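Local coordinates for Alr4995 protein (Nostoc sp., PDB 6LRF), which probably works as a bifunctional enzyme, an arginine dihydrolase that yields ornithine coupled to an ornithine cyclodeaminase that turns it into proline, at residues Leu157-Ile162 / Ser190-Leu195. Sequence-based numbering, arbitrary orientation.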
ATOM      1  N   LEU B 157     -21.064  10.009  41.986  1.00 24.85           N
ATOM      2  CA  LEU B 157     -20.019   9.438  41.143  1.00 26.63           C
ATOM      3  C   LEU B 157     -20.349   9.615  39.669  1.00 25.06           C
ATOM      4  O   LEU B 157     -21.348   9.075  39.199  1.00 25.41           O
ATOM      5  CB  LEU B 157     -19.852   7.951  41.456  1.00 24.74           C
ATOM      6  CG  LEU B 157     -19.515   7.595  42.899  1.00 25.03           C
ATOM      7  CD1 LEU B 157     -19.288   6.101  43.017  1.00 26.83           C
ATOM      8  CD2 LEU B 157     -18.288   8.369  43.353  1.00 30.43           C
ATOM      9  N   SER B 158     -19.519  10.356  38.934  1.00 20.48           N
ATOM     10  CA  SER B 158     -19.838  10.677  37.538  1.00 20.43           C
ATOM     11  C   SER B 158     -19.351   9.606  36.574  1.00 26.17           C
ATOM     12  O   SER B 158     -18.189   9.191  36.642  1.00 25.50           O
ATOM     13  CB  SER B 158     -19.232  12.029  37.150  1.00 24.16           C
ATOM     14  OG  SER B 158     -19.664  13.049  38.042  1.00 25.76           O
ATOM     15  N   LEU B 159     -20.229   9.173  35.672  1.00 21.59           N
ATOM     16  CA  LEU B 159     -19.882   8.189  34.638  1.00 23.61           C
ATOM     17  C   LEU B 159     -20.124   8.779  33.261  1.00 29.89           C
ATOM     18  O   LEU B 159     -21.182   9.389  33.023  1.00 22.70           O
ATOM     19  CB  LEU B 159     -20.705   6.900  34.782  1.00 21.38           C
ATOM     20  CG  LEU B 159     -20.620   6.136  36.099  1.00 21.53           C
ATOM     21  CD1 LEU B 159     -21.592   4.949  36.072  1.00 29.01           C
ATOM     22  CD2 LEU B 159     -19.205   5.643  36.381  1.00 26.48           C
ATOM     23  N   ARG B 160     -19.167   8.598  32.344  1.00 21.77           N
ATOM     24  CA  ARG B 160     -19.352   9.117  30.993  1.00 20.93           C
ATOM     25  C   ARG B 160     -19.889   8.061  30.036  1.00 25.02           C
ATOM     26  O   ARG B 160     -19.328   6.968  29.909  1.00 24.47           O
ATOM     27  CB  ARG B 160     -18.055   9.689  30.426  1.00 26.62           C
ATOM     28  CG  ARG B 160     -18.286  10.316  29.064  1.00 27.18           C
ATOM     29  CD  ARG B 160     -17.001  10.601  28.330  1.00 28.77           C
ATOM     30  NE  ARG B 160     -17.304  11.258  27.071  1.00 31.20           N
ATOM     31  CZ  ARG B 160     -16.392  11.571  26.161  1.00 32.65           C
ATOM     32  NH1 ARG B 160     -15.119  11.273  26.379  1.00 29.57           N
ATOM     33  NH2 ARG B 160     -16.758  12.180  25.043  1.00 32.30           N
ATOM     34  N   LEU B 161     -20.980   8.416  29.360  1.00 22.41           N
ATOM     35  CA  LEU B 161     -21.598   7.583  28.346  1.00 27.94           C
ATOM     36  C   LEU B 161     -20.999   7.915  26.993  1.00 25.51           C
ATOM     37  O   LEU B 161     -20.928   9.091  26.645  1.00 22.89           O
ATOM     38  CB  LEU B 161     -23.115   7.816  28.310  1.00 21.55           C
ATOM     39  CG  LEU B 161     -23.908   7.508  29.581  1.00 25.68           C
ATOM     40  CD1 LEU B 161     -25.281   8.179  29.535  1.00 24.50           C
ATOM     41  CD2 LEU B 161     -24.041   5.999  29.761  1.00 24.77           C
ATOM     42  N   ILE B 162     -20.618   6.891  26.221  1.00 31.59           N
ATOM     43  CA  ILE B 162     -19.914   7.094  24.942  1.00 30.50           C
ATOM     44  C   ILE B 162     -20.571   6.417  23.748  1.00 34.02           C
ATOM     45  O   ILE B 162     -20.126   6.591  22.622  1.00 32.57           O
ATOM     46  CB  ILE B 162     -18.471   6.577  25.014  1.00 28.19           C
ATOM     47  CG1 ILE B 162     -18.478   5.090  25.377  1.00 27.49           C
ATOM     48  CG2 ILE B 162     -17.672   7.370  26.032  1.00 30.77           C
ATOM     49  CD1 ILE B 162     -17.122   4.455  25.372  1.00 34.67           C
ATOM     50  N   SER B 190     -13.020   4.608  29.365  1.00 29.71           N
ATOM     51  CA  SER B 190     -12.097   3.872  30.217  1.00 29.77           C
ATOM     52  C   SER B 190     -12.089   4.414  31.654  1.00 28.83           C
ATOM     53  O   SER B 190     -12.070   3.644  32.621  1.00 28.59           O
ATOM     54  CB  SER B 190     -10.686   3.923  29.626  1.00 31.21           C
ATOM     55  OG  SER B 190     -10.069   5.166  29.928  1.00 36.82           O
ATOM     56  N   TYR B 191     -12.089   5.738  31.793  1.00 27.50           N
ATOM     57  CA  TYR B 191     -12.158   6.366  33.116  1.00 33.14           C
ATOM     58  C   TYR B 191     -13.351   5.835  33.932  1.00 26.87           C
ATOM     59  O   TYR B 191     -13.214   5.530  35.105  1.00 26.59           O
ATOM     60  CB  TYR B 191     -12.250   7.898  32.994  1.00 31.73           C
ATOM     61  CG  TYR B 191     -11.075   8.539  32.263  1.00 44.04           C
ATOM     62  CD1 TYR B 191      -9.817   8.638  32.868  1.00 43.92           C
ATOM     63  CD2 TYR B 191     -11.220   9.049  30.971  1.00 44.76           C
ATOM     64  CE1 TYR B 191      -8.737   9.222  32.207  1.00 49.77           C
ATOM     65  CE2 TYR B 191     -10.147   9.638  30.305  1.00 48.18           C
ATOM     66  CZ  TYR B 191      -8.908   9.719  30.929  1.00 50.08           C
ATOM     67  OH  TYR B 191      -7.836  10.297  30.274  1.00 56.00           O
ATOM     68  N   SER B 192     -14.507   5.711  33.295  1.00 27.22           N
ATOM     69  CA  SER B 192     -15.729   5.331  33.999  1.00 30.78           C
ATOM     70  C   SER B 192     -15.714   3.864  34.414  1.00 30.17           C
ATOM     71  O   SER B 192     -16.148   3.517  35.526  1.00 30.70           O
ATOM     72  CB  SER B 192     -16.948   5.633  33.128  1.00 24.90           C
ATOM     73  OG  SER B 192     -16.977   7.022  32.836  1.00 23.14           O
ATOM     74  N   ASN B 193     -15.201   3.013  33.526  1.00 28.23           N
ATOM     75  CA  ASN B 193     -15.021   1.593  33.829  1.00 29.53           C
ATOM     76  C   ASN B 193     -14.046   1.366  34.977  1.00 30.01           C
ATOM     77  O   ASN B 193     -14.260   0.507  35.839  1.00 28.91           O
ATOM     78  CB  ASN B 193     -14.557   0.845  32.581  1.00 26.98           C
ATOM     79  CG  ASN B 193     -15.723   0.387  31.714  1.00 29.91           C
ATOM     80  OD1 ASN B 193     -16.636  -0.290  32.195  1.00 34.04           O
ATOM     81  ND2 ASN B 193     -15.709   0.765  30.442  1.00 25.86           N
ATOM     82  N   ARG B 194     -12.978   2.149  35.004  1.00 27.54           N
ATOM     83  CA  ARG B 194     -12.040   2.062  36.114  1.00 30.19           C
ATOM     84  C   ARG B 194     -12.790   2.371  37.422  1.00 32.86           C
ATOM     85  O   ARG B 194     -12.613   1.676  38.428  1.00 30.83           O
ATOM     86  CB  ARG B 194     -10.866   3.030  35.900  1.00 30.41           C
ATOM     87  CG  ARG B 194      -9.459   2.434  36.004  1.00 38.34           C
ATOM     88  CD  ARG B 194      -8.370   3.502  35.686  1.00 31.36           C
ATOM     89  NE  ARG B 194      -8.479   3.961  34.303  1.00 37.43           N
ATOM     90  CZ  ARG B 194      -8.245   5.209  33.888  1.00 43.66           C
ATOM     91  NH1 ARG B 194      -7.886   6.146  34.759  1.00 37.51           N
ATOM     92  NH2 ARG B 194      -8.384   5.527  32.596  1.00 39.35           N
ATOM     93  N   LEU B 195     -13.645   3.400  37.401  1.00 30.45           N
ATOM     94  CA  LEU B 195     -14.351   3.824  38.616  1.00 28.28           C
ATOM     95  C   LEU B 195     -15.299   2.742  39.110  1.00 24.63           C
ATOM     96  O   LEU B 195     -15.381   2.486  40.310  1.00 29.91           O
ATOM     97  CB  LEU B 195     -15.130   5.116  38.375  1.00 26.40           C
ATOM     98  CG  LEU B 195     -15.937   5.683  39.561  1.00 28.57           C
ATOM     99  CD1 LEU B 195     -15.050   5.931  40.792  1.00 25.30           C
ATOM    100  CD2 LEU B 195     -16.637   6.977  39.139  1.00 25.09           C
TER
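S192 of helix 190-199 meets the backbone amide of R160 on strand 155-160, and L195, three residues on, packs on L157 and L159. S192 supplies the polar part. Its CB lies 4.0 Å from CD2 of L159, an apolar touch, and one bond further on OG meets the backbone of the strand. There the amide N of R160 donates to OG of S192 over 2.7 Å, almost straight at 170°. With chi1 at -60°, OG stands beside its own backbone N and opposite the carbonyl carbon, which carries it from the helix to that amide. The same oxygen is hydrogen-bonded to OD1 of D189, so the hydroxyl links the strand to the residue just before the helix. Serine suits the place: it is short enough to let the backbones approach, with CA of L159 and CA of S192 only 5.1 Å apart, yet it keeps an oxygen for a strand amide.

L195 fills in further along the helix. Its CD2 branch does the touching: it lies 4.0 Å from CD2 of L159, 4.1 Å from CB of L157 and 3.7 Å from the carbonyl O of S158. The branched end of leucine thus puts one methyl against two alternate leucines of the strand and the carbonyl between them. Beyond CB the extended chain of R160 leads away from the helix, and its NH1 bonds to the carbonyl O of D309.

The axes of strand 157-160 and helix 190-195 come within 7.2 Å and are inclined at 138° between their N-to-C directions, nearer antiparallel than parallel. The arrangement is that of a helix packed on a β-sheet, combining leucine contacts with a serine-to-backbone bond, within the dimethylarginine dimethylhydrolase-like region of the guanidine-modifying (GME) family.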